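Local atomic coordinates of putative Type I topoisomerase (Deinococcus radiodurans, PDB entry 3M4A), a protein that probably relaxes DNA as a type IB topoisomerase, breaking and rejoining one strand without ATP, and in this crystal is bound to DNA. Residues P119-M124 with L226-G231; A125-L130 with Y150-L155; R135-S140 with V177-A182. All coordinates share one frame; numbering follows the deposited sequence. Where two conformers were deposited one is given.

Contact 1: residues P119-M124 with L226-G231. With nucleotides of chain B.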
loop_
_atom_site.group_PDB
_atom_site.type_symbol
_atom_site.label_atom_id
_atom_site.label_comp_id
_atom_site.label_asym_id
_atom_site.label_seq_id
_atom_site.Cartn_x
_atom_site.Cartn_y
_atom_site.Cartn_z
ATOM N N PRO A 119 -6.531 17.257 10.313
ATOM C CA PRO A 119 -7.896 16.769 10.080
ATOM C C PRO A 119 -7.904 15.291 9.710
ATOM O O PRO A 119 -6.851 14.734 9.390
ATOM C CB PRO A 119 -8.370 17.607 8.895
ATOM C CG PRO A 119 -7.091 17.888 8.127
ATOM C CD PRO A 119 -6.063 18.116 9.208
ATOM N N PRO A 120 -9.074 14.643 9.759
ATOM C CA PRO A 120 -9.140 13.189 9.591
ATOM C C PRO A 120 -8.472 12.652 8.326
ATOM O O PRO A 120 -7.682 11.707 8.412
ATOM C CB PRO A 120 -10.649 12.920 9.583
ATOM C CG PRO A 120 -11.186 13.999 10.424
ATOM C CD PRO A 120 -10.412 15.206 10.042
ATOM N N ARG A 121 -8.755 13.258 7.174
ATOM C CA ARG A 121 -8.209 12.757 5.917
ATOM C C ARG A 121 -6.692 12.955 5.848
ATOM O O ARG A 121 -6.013 12.177 5.192
ATOM C CB ARG A 121 -8.891 13.403 4.716
ATOM C CG ARG A 121 -10.348 12.996 4.602
ATOM C CD ARG A 121 -11.021 13.678 3.421
ATOM N NE ARG A 121 -10.480 13.225 2.148
ATOM C CZ ARG A 121 -10.906 12.179 1.438
ATOM N NH1 ARG A 121 -11.931 11.432 1.829
ATOM N NH2 ARG A 121 -10.290 11.891 0.305
ATOM N N LYS A 122 -6.166 13.989 6.492
ATOM C CA LYS A 122 -4.700 14.175 6.509
ATOM C C LYS A 122 -4.011 13.078 7.353
ATOM O O LYS A 122 -2.996 12.462 6.933
ATOM C CB LYS A 122 -4.327 15.571 7.006
ATOM C CG LYS A 122 -2.818 15.765 7.108
ATOM C CD LYS A 122 -2.376 17.211 7.091
ATOM C CE LYS A 122 -0.856 17.305 6.992
ATOM N NZ LYS A 122 -0.412 18.706 6.705
ATOM N N VAL A 123 -4.570 12.797 8.524
ATOM C CA VAL A 123 -4.018 11.731 9.378
ATOM C C VAL A 123 -4.144 10.377 8.665
ATOM O O VAL A 123 -3.206 9.574 8.683
ATOM C CB VAL A 123 -4.643 11.696 10.782
ATOM C CG1 VAL A 123 -3.988 10.626 11.638
ATOM C CG2 VAL A 123 -4.452 13.052 11.472
ATOM N N MET A 124 -5.280 10.130 8.010
ATOM C CA MET A 124 -5.447 8.893 7.233
ATOM C C MET A 124 -4.518 8.809 6.022
ATOM O O MET A 124 -4.036 7.728 5.698
ATOM C CB MET A 124 -6.906 8.677 6.846
ATOM C CG MET A 124 -7.713 8.346 8.059
ATOM S SD MET A 124 -9.444 7.924 7.780
ATOM C CE MET A 124 -10.078 9.422 7.059
ATOM N N LEU A 226 -9.313 3.863 2.666
ATOM C CA LEU A 226 -8.651 2.990 1.689
ATOM C C LEU A 226 -9.627 2.503 0.610
ATOM O O LEU A 226 -9.303 2.508 -0.573
ATOM C CB LEU A 226 -7.978 1.796 2.369
ATOM C CG LEU A 226 -6.786 2.114 3.275
ATOM C CD1 LEU A 226 -6.239 0.865 3.938
ATOM C CD2 LEU A 226 -5.702 2.835 2.466
ATOM N N ARG A 227 -10.843 2.121 1.000
ATOM C CA ARG A 227 -11.839 1.755 -0.007
ATOM C C ARG A 227 -12.022 2.866 -1.038
ATOM O O ARG A 227 -12.068 2.597 -2.238
ATOM C CB ARG A 227 -13.182 1.396 0.637
ATOM C CG ARG A 227 -13.186 0.040 1.317
ATOM C CD ARG A 227 -14.600 -0.524 1.495
ATOM N NE ARG A 227 -15.479 0.377 2.239
ATOM C CZ ARG A 227 -15.446 0.569 3.562
ATOM N NH1 ARG A 227 -14.567 -0.068 4.324
ATOM N NH2 ARG A 227 -16.303 1.413 4.128
ATOM N N GLU A 228 -12.085 4.112 -0.571
ATOM C CA GLU A 228 -12.188 5.256 -1.462
ATOM C C GLU A 228 -10.986 5.392 -2.385
ATOM O O GLU A 228 -11.165 5.553 -3.590
ATOM C CB GLU A 228 -12.366 6.569 -0.696
ATOM C CG GLU A 228 -12.411 7.775 -1.634
ATOM C CD GLU A 228 -12.395 9.106 -0.927
ATOM O OE1 GLU A 228 -12.740 9.145 0.262
ATOM O OE2 GLU A 228 -12.022 10.119 -1.566
ATOM N N VAL A 229 -9.773 5.328 -1.831
ATOM C CA VAL A 229 -8.583 5.705 -2.602
ATOM C C VAL A 229 -7.930 4.558 -3.371
ATOM O O VAL A 229 -7.207 4.821 -4.327
ATOM C CB VAL A 229 -7.520 6.446 -1.749
ATOM C CG1 VAL A 229 -8.113 7.749 -1.171
ATOM C CG2 VAL A 229 -6.976 5.558 -0.643
ATOM N N ILE A 230 -8.170 3.309 -2.964
ATOM C CA ILE A 230 -7.634 2.147 -3.692
ATOM C C ILE A 230 -8.597 0.974 -3.965
ATOM O O ILE A 230 -8.224 0.039 -4.668
ATOM C CB ILE A 230 -6.352 1.555 -3.013
ATOM C CG1 ILE A 230 -6.625 1.113 -1.571
ATOM C CG2 ILE A 230 -5.225 2.554 -3.088
ATOM C CD1 ILE A 230 -5.583 0.154 -0.986
ATOM N N GLY A 231 -9.811 0.997 -3.418
ATOM C CA GLY A 231 -10.752 -0.121 -3.645
ATOM C C GLY A 231 -10.900 -0.430 -5.129
ATOM O O GLY A 231 -10.945 0.482 -5.933
ATOM P P DG B 9 3.157 19.410 5.273
ATOM O OP1 DG B 9 2.233 18.712 6.216
ATOM O OP2 DG B 9 4.565 19.642 5.651
ATOM O "O5'" DG B 9 3.176 18.671 3.857
ATOM C "C5'" DG B 9 1.978 18.333 3.201
ATOM C "C4'" DG B 9 2.201 18.182 1.705
ATOM O "O4'" DG B 9 2.583 19.424 1.065
ATOM C "C3'" DG B 9 3.348 17.246 1.345
ATOM O "O3'" DG B 9 2.958 16.488 0.219
ATOM C "C2'" DG B 9 4.561 18.172 1.153
ATOM C "C1'" DG B 9 3.924 19.376 0.513
ATOM N N9 DG B 9 4.445 20.694 0.844
ATOM C C8 DG B 9 4.800 21.141 2.078
ATOM N N7 DG B 9 5.149 22.394 2.131
ATOM C C5 DG B 9 5.010 22.813 0.827
ATOM C C6 DG B 9 5.238 24.080 0.253
ATOM O O6 DG B 9 5.606 25.131 0.786
ATOM N N1 DG B 9 4.973 24.060 -1.097
ATOM C C2 DG B 9 4.540 22.976 -1.820
ATOM N N2 DG B 9 4.327 23.134 -3.134
ATOM N N3 DG B 9 4.296 21.798 -1.286
ATOM C C4 DG B 9 4.588 21.784 0.023
#
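Arg121 and Glu228 meet through the ends of their side chains, the guanidinium gripping the carboxylate end-on with two nitrogens, one to each oxygen. The bond from Arg121 NH1 to Glu228 OE1 is 2.9 Å long and practically straight (178° at the hydrogen). It lies in the guanidinium plane and reaches OE1 on the syn side. The second, from Arg121 NH2 to Glu228 OE2 at 3.1 Å, is less regular: the nitrogen comes from above the carboxylate plane, because the two flat groups are turned 34° against each other. The fork is therefore twisted, with one arm straight, the other more bent and out of the carboxylate plane.

Its reach comes from the shapes of the chains. Glu228 runs out extended beyond CG, while Arg121 bends at chi3, and the two meet at about a right angle. This is a surface salt bridge between two helices of the type IB catalytic core, joining the first turn of helix 120-134 to Glu228 near the C-terminal end of helix 219-230. Next to it, Met124 and Arg121 pack on Tyr225, and Leu226 lies against Thr128 and Leu131.

Further out, Arg121 NE forms a salt bridge with Asp112, so acids hold the guanidinium from two helices and limit its rotation. Pro119 sits at the N-cap, where its carbonyl O receives the N-H of Val123 at 3.1 Å; Pro120 follows as the first helical residue. Lys122 turns elsewhere: with CG anti to its own N (177°), its extended chain carries NZ to OP1 of DG9 of chain B, 2.7 Å away. The same NZ also donates to the carbonyls of Leu113 and Ala115, which fix the ammonium group against the DNA backbone.

Contact 2: residues A125-L130 with Y150-L155. With ACY (acetic acid), chain D; nucleotides of chain B.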
loop_
_atom_site.group_PDB
_atom_site.type_symbol
_atom_site.label_atom_id
_atom_site.label_comp_id
_atom_site.label_asym_id
_atom_site.label_seq_id
_atom_site.Cartn_x
_atom_site.Cartn_y
_atom_site.Cartn_z
ATOM N N ALA A 125 -4.258 9.938 5.374
ATOM C CA ALA A 125 -3.271 9.967 4.287
ATOM C C ALA A 125 -1.871 9.621 4.809
ATOM O O ALA A 125 -1.107 8.905 4.129
ATOM C CB ALA A 125 -3.274 11.346 3.589
ATOM N N LEU A 126 -1.515 10.128 5.989
ATOM C CA LEU A 126 -0.220 9.814 6.614
ATOM C C LEU A 126 -0.138 8.308 6.927
ATOM O O LEU A 126 0.880 7.636 6.672
ATOM C CB LEU A 126 -0.039 10.627 7.902
ATOM C CG LEU A 126 0.169 12.135 7.747
ATOM C CD1 LEU A 126 -0.030 12.862 9.078
ATOM C CD2 LEU A 126 1.602 12.376 7.225
ATOM N N MET A 127 -1.227 7.767 7.456
ATOM C CA MET A 127 -1.288 6.336 7.763
ATOM C C MET A 127 -1.187 5.475 6.509
ATOM O O MET A 127 -0.523 4.449 6.527
ATOM C CB MET A 127 -2.570 6.009 8.550
ATOM C CG MET A 127 -2.584 6.610 9.942
ATOM S SD MET A 127 -4.225 6.558 10.696
ATOM C CE MET A 127 -4.140 4.941 11.463
ATOM N N THR A 128 -1.818 5.923 5.421
ATOM C CA THR A 128 -1.786 5.224 4.139
ATOM C C THR A 128 -0.369 5.263 3.577
ATOM O O THR A 128 0.120 4.270 3.046
ATOM C CB THR A 128 -2.781 5.805 3.139
ATOM O OG1 THR A 128 -4.105 5.696 3.677
ATOM C CG2 THR A 128 -2.741 5.017 1.830
ATOM N N ARG A 129 0.302 6.399 3.711
ATOM C CA ARG A 129 1.714 6.455 3.300
ATOM C C ARG A 129 2.538 5.454 4.098
ATOM O O ARG A 129 3.390 4.770 3.549
ATOM C CB ARG A 129 2.300 7.868 3.403
ATOM C CG ARG A 129 3.748 7.944 2.923
ATOM C CD ARG A 129 4.198 9.370 2.789
ATOM N NE ARG A 129 3.527 9.997 1.653
ATOM C CZ ARG A 129 3.691 11.265 1.291
ATOM N NH1 ARG A 129 4.551 12.053 1.912
ATOM N NH2 ARG A 129 3.023 11.721 0.249
ATOM N N LEU A 130 2.301 5.357 5.394
ATOM C CA LEU A 130 3.032 4.362 6.211
ATOM C C LEU A 130 2.768 2.897 5.792
ATOM O O LEU A 130 3.685 2.090 5.783
ATOM C CB LEU A 130 2.732 4.562 7.689
ATOM C CG LEU A 130 3.362 5.834 8.272
ATOM C CD1 LEU A 130 2.750 6.189 9.622
ATOM C CD2 LEU A 130 4.885 5.630 8.383
ATOM N N TYR A 150 0.183 -5.053 18.526
ATOM C CA TYR A 150 -0.168 -3.811 17.854
ATOM C C TYR A 150 0.012 -3.851 16.346
ATOM O O TYR A 150 0.755 -4.677 15.824
ATOM C CB TYR A 150 0.659 -2.672 18.433
ATOM C CG TYR A 150 0.534 -2.557 19.925
ATOM C CD1 TYR A 150 1.477 -3.135 20.767
ATOM C CD2 TYR A 150 -0.547 -1.905 20.490
ATOM C CE1 TYR A 150 1.354 -3.039 22.140
ATOM C CE2 TYR A 150 -0.677 -1.795 21.859
ATOM C CZ TYR A 150 0.265 -2.366 22.678
ATOM O OH TYR A 150 0.127 -2.235 24.051
ATOM N N GLY A 151 -0.738 -2.976 15.678
ATOM C CA GLY A 151 -0.630 -2.722 14.255
ATOM C C GLY A 151 -0.700 -1.223 14.086
ATOM O O GLY A 151 -0.765 -0.500 15.061
ATOM N N LEU A 152 -0.718 -0.736 12.861
ATOM C CA LEU A 152 -0.615 0.708 12.651
ATOM C C LEU A 152 -1.683 1.507 13.416
ATOM O O LEU A 152 -1.362 2.496 14.085
ATOM C CB LEU A 152 -0.677 1.019 11.159
ATOM C CG LEU A 152 -0.444 2.487 10.808
ATOM C CD1 LEU A 152 0.995 2.908 11.111
ATOM C CD2 LEU A 152 -0.808 2.723 9.328
ATOM N N SER A 153 -2.942 1.081 13.327
ATOM C CA SER A 153 -4.060 1.861 13.879
ATOM C C SER A 153 -4.151 1.790 15.402
ATOM O O SER A 153 -4.882 2.568 16.012
ATOM C CB SER A 153 -5.388 1.470 13.239
ATOM O OG SER A 153 -5.818 0.183 13.625
ATOM N N THR A 154 -3.404 0.869 16.006
ATOM C CA THR A 154 -3.384 0.681 17.448
ATOM C C THR A 154 -2.032 1.063 18.081
ATOM O O THR A 154 -1.795 0.798 19.254
ATOM C CB THR A 154 -3.807 -0.773 17.793
ATOM O OG1 THR A 154 -2.968 -1.711 17.117
ATOM C CG2 THR A 154 -5.243 -0.992 17.331
ATOM N N LEU A 155 -1.168 1.750 17.325
ATOM C CA LEU A 155 0.103 2.178 17.873
ATOM C C LEU A 155 -0.102 3.236 18.941
ATOM O O LEU A 155 -1.019 4.051 18.872
ATOM C CB LEU A 155 1.062 2.757 16.821
ATOM C CG LEU A 155 1.654 1.819 15.780
ATOM C CD1 LEU A 155 2.699 2.576 14.962
ATOM C CD2 LEU A 155 2.267 0.589 16.437
HETATM C C ACY D . 1.722 7.352 -0.204
HETATM O O ACY D . 1.656 8.564 0.110
HETATM O OXT ACY D . 2.810 6.750 -0.337
HETATM C CH3 ACY D . 0.446 6.602 -0.439
ATOM P P DC B 10 3.894 15.302 -0.302
ATOM O OP1 DC B 10 3.065 14.377 -1.067
ATOM O OP2 DC B 10 4.728 14.740 0.787
ATOM O "O5'" DC B 10 4.889 15.999 -1.331
ATOM C "C5'" DC B 10 4.353 16.585 -2.529
ATOM C "C4'" DC B 10 5.430 17.380 -3.227
ATOM O "O4'" DC B 10 5.793 18.540 -2.418
ATOM C "C3'" DC B 10 6.736 16.623 -3.480
ATOM O "O3'" DC B 10 7.273 16.984 -4.733
ATOM C "C2'" DC B 10 7.651 17.119 -2.383
ATOM C "C1'" DC B 10 7.218 18.573 -2.365
ATOM N N1 DC B 10 7.612 19.346 -1.174
ATOM C C2 DC B 10 7.753 20.732 -1.323
ATOM O O2 DC B 10 7.548 21.254 -2.436
ATOM N N3 DC B 10 8.126 21.462 -0.255
ATOM C C4 DC B 10 8.358 20.882 0.922
ATOM N N4 DC B 10 8.710 21.663 1.940
ATOM C C5 DC B 10 8.210 19.473 1.095
ATOM C C6 DC B 10 7.849 18.753 0.027
#
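A methyl group set against a peptide oxygen is the odd feature here: CD2 of Leu152 comes within 3.3 Å of the backbone O of Met127, closer than any approach between the side chains of the two segments. No hydrogen bond crosses between them, and the joint is one of apolar packing in the interior.

Leu152 does most of the work by dividing its two branches. Leu152 CD2 also touches CB of Met127 at 3.8 Å, whereas CD1 faces CD1 of Leu130 at 4.0 Å, the two leucine side chains crossing at about a right angle. One leucine thus spans residues three apart along helix 120-134. The end of Met127 reaches past it: a bend at chi3 (88°) lays its CE against CA of Ser153, 3.9 Å away. Phe204 packs on both Met127 and Leu130 from a neighbouring loop.

The short 3-10 turn carrying Leu152 is held by its own bonds, since OG1 of Thr154 accepts the N-H of Gly151 at 2.9 Å. Ser153 directs its OG to the carbonyl of Val138.

Arg129 projects from another side of the helix. Arg129 NH1 donates to OP2 of DC10 of chain B at 2.9 Å, and Arg129 NH2 to OP1 of the same nucleotide at 3.0 Å. Arg129 NE and His132 ND1 both bind an acetate, probably from the crystallisation liquor; Asp185 forms a salt bridge with Arg129 NH1 as well. This is an amphipathic helix of the type IB catalytic core, its apolar flank packed inside and Arg129 set on a DNA backbone phosphate.

Contact 3: residues R135-S140 with V177-A182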
loop_
_atom_site.group_PDB
_atom_site.type_symbol
_atom_site.label_atom_id
_atom_site.label_comp_id
_atom_site.label_asym_id
_atom_site.label_seq_id
_atom_site.Cartn_x
_atom_site.Cartn_y
_atom_site.Cartn_z
ATOM N N ARG A 135 4.923 -0.990 5.077
ATOM C CA ARG A 135 4.361 -2.354 4.990
ATOM C C ARG A 135 3.764 -2.801 6.331
ATOM O O ARG A 135 3.783 -3.990 6.693
ATOM C CB ARG A 135 5.412 -3.324 4.459
ATOM C CG ARG A 135 5.901 -2.965 3.060
ATOM C CD ARG A 135 7.207 -3.655 2.670
ATOM N NE ARG A 135 8.333 -3.279 3.520
ATOM C CZ ARG A 135 9.153 -2.261 3.280
ATOM N NH1 ARG A 135 8.991 -1.488 2.222
ATOM N NH2 ARG A 135 10.150 -2.013 4.113
ATOM N N PHE A 136 3.182 -1.841 7.045
ATOM C CA PHE A 136 2.428 -2.149 8.262
ATOM C C PHE A 136 1.161 -2.963 7.976
ATOM O O PHE A 136 0.560 -2.854 6.897
ATOM C CB PHE A 136 1.936 -0.869 8.920
ATOM C CG PHE A 136 2.962 -0.108 9.737
ATOM C CD1 PHE A 136 3.093 -0.316 11.113
ATOM C CD2 PHE A 136 3.725 0.892 9.149
ATOM C CE1 PHE A 136 3.985 0.429 11.855
ATOM C CE2 PHE A 136 4.620 1.643 9.876
ATOM C CZ PHE A 136 4.768 1.414 11.231
ATOM N N ARG A 137 0.754 -3.740 8.975
ATOM C CA ARG A 137 -0.627 -4.210 9.082
ATOM C C ARG A 137 -1.472 -3.095 9.687
ATOM O O ARG A 137 -0.978 -2.278 10.464
ATOM C CB ARG A 137 -0.692 -5.434 9.996
ATOM C CG ARG A 137 0.106 -6.630 9.545
ATOM C CD ARG A 137 -0.002 -7.691 10.617
ATOM N NE ARG A 137 0.696 -8.932 10.340
ATOM C CZ ARG A 137 1.970 -9.178 10.626
ATOM N NH1 ARG A 137 2.749 -8.258 11.169
ATOM N NH2 ARG A 137 2.469 -10.368 10.354
ATOM N N VAL A 138 -2.760 -3.048 9.362
ATOM C CA VAL A 138 -3.627 -2.006 9.896
ATOM C C VAL A 138 -3.967 -2.235 11.386
ATOM O O VAL A 138 -3.986 -1.298 12.179
ATOM C CB VAL A 138 -4.935 -1.868 9.052
ATOM C CG1 VAL A 138 -5.924 -0.957 9.750
ATOM C CG2 VAL A 138 -4.619 -1.352 7.632
ATOM N N GLY A 139 -4.220 -3.493 11.746
ATOM C CA GLY A 139 -4.596 -3.851 13.113
ATOM C C GLY A 139 -6.054 -3.546 13.391
ATOM O O GLY A 139 -6.776 -3.052 12.528
ATOM N N SER A 140 -6.487 -3.866 14.607
ATOM C CA SER A 140 -7.845 -3.531 15.068
ATOM C C SER A 140 -7.863 -3.429 16.595
ATOM O O SER A 140 -7.057 -4.074 17.259
ATOM C CB SER A 140 -8.858 -4.568 14.585
ATOM O OG SER A 140 -8.769 -5.778 15.319
ATOM N N VAL A 177 5.756 -10.845 17.608
ATOM C CA VAL A 177 7.017 -10.616 16.922
ATOM C C VAL A 177 7.464 -9.189 17.221
ATOM O O VAL A 177 6.650 -8.262 17.165
ATOM C CB VAL A 177 6.861 -10.824 15.397
ATOM C CG1 VAL A 177 8.122 -10.381 14.650
ATOM C CG2 VAL A 177 6.524 -12.284 15.094
ATOM N N SER A 178 8.738 -9.014 17.555
ATOM C CA SER A 178 9.296 -7.682 17.741
ATOM C C SER A 178 9.452 -7.053 16.355
ATOM O O SER A 178 10.195 -7.577 15.520
ATOM C CB SER A 178 10.646 -7.771 18.440
ATOM O OG SER A 178 11.157 -6.485 18.724
ATOM N N GLN A 179 8.736 -5.958 16.112
ATOM C CA GLN A 179 8.730 -5.310 14.805
ATOM C C GLN A 179 9.559 -4.033 14.870
ATOM O O GLN A 179 9.523 -3.301 15.866
ATOM C CB GLN A 179 7.320 -4.937 14.342
ATOM C CG GLN A 179 6.298 -6.066 14.238
ATOM C CD GLN A 179 6.179 -6.682 12.848
ATOM O OE1 GLN A 179 5.065 -7.354 12.616
ATOM N NE2 GLN A 179 7.068 -6.557 11.998
ATOM N N HIS A 180 10.314 -3.799 13.794
ATOM C CA HIS A 180 11.069 -2.569 13.603
ATOM C C HIS A 180 10.785 -2.038 12.198
ATOM O O HIS A 180 10.899 -2.780 11.222
ATOM C CB HIS A 180 12.560 -2.870 13.784
ATOM C CG HIS A 180 12.851 -3.679 15.016
ATOM N ND1 HIS A 180 13.071 -3.103 16.248
ATOM C CD2 HIS A 180 12.893 -5.017 15.216
ATOM C CE1 HIS A 180 13.264 -4.054 17.147
ATOM N NE2 HIS A 180 13.158 -5.223 16.549
ATOM N N LYS A 181 10.453 -0.758 12.099
ATOM C CA LYS A 181 10.179 -0.136 10.818
ATOM C C LYS A 181 10.743 1.263 10.851
ATOM O O LYS A 181 10.897 1.826 11.907
ATOM C CB LYS A 181 8.678 -0.076 10.592
ATOM C CG LYS A 181 8.053 -1.464 10.605
ATOM C CD LYS A 181 6.623 -1.452 10.190
ATOM C CE LYS A 181 6.079 -2.861 10.067
ATOM N NZ LYS A 181 6.591 -3.623 8.879
ATOM N N ALA A 182 11.062 1.803 9.683
ATOM C CA ALA A 182 11.649 3.146 9.626
ATOM C C ALA A 182 11.307 3.801 8.314
ATOM O O ALA A 182 11.146 3.134 7.301
ATOM C CB ALA A 182 13.164 3.086 9.801
HETATM O O HOH W 1 4.875 -5.656 9.562
#
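Strand 178-183, an outer strand of a three-stranded antiparallel sheet, lays Lys181 over Phe136 in the loop that follows helix 120-134. CD of Lys181 stands above the middle of the Phe136 ring, 3.5 Å from its centroid and only 8° off the normal, a CH-pi contact over the face. Phe136 CZ and CE1 both lie 3.6 Å from Lys181 CD. The ammonium nitrogen is farther from the ring, so any cation-pi attraction is at most weak. Phe169 meets the same ring edge-to-face, and Leu130, Leu131, Leu152 and Leu155 pack around it.

Beyond the ring the lysine turns at chi4 (-72°) and brings NZ near the C-terminal ends of helices 120-134 and 260-278. There it donates to the carbonyls of Ala134 and Asp277, and to a water 2.7 Å from Lys181 NZ. That water gives a weak bond to O of Arg135. Arg135 is the residue that leaves the helix with positive phi, and its NE forms a salt bridge with Asp277.

A second crossing lies farther along the loop. The extended Arg137 points NH1 at OE1 of Gln179, 2.9 Å away in the guanidinium plane, but the hydrogen bond is weak because it is bent, and the amide plane is turned 63° from the guanidinium. NH2 of Arg137 is held by the carbonyl of Gly279. Arg137 also lies beside Lys174, Arg239 and Asn280, a gathering consistent with the Arg-Lys-Arg and His/Asn active-site set of type IB topoisomerases, though the nearest DNA atoms are about 15 Å from this contact.

The chemistry implies a divided role for Lys181: its methylene chain serves as apolar cover for an aromatic ring, while its buried nitrogen probably stays charged among oxygens near two helix C-termini.

In the fold
Contacts 1 and 2 share helix 120-134, and contact 3 takes up the loop just after it, so the three follow the chain from helix start to helix exit. Contact 1 is the surface one, made by a single charged pair joining two helices. Contact 2 lies buried and is essentially apolar, with no hydrogen bond across its segments. Contact 3, also buried, mixes aromatic and polar chemistry where a loop meets a sheet. Contacts 2 and 3 touch directly: Leu152 N meets Arg137 O at 2.9 Å. Contacts 1 and 2 meet through Leu226 and Thr128. Bound DNA reaches segments 119-124 and 125-130, but stays about 15 Å from contact 3 at the nearest atoms.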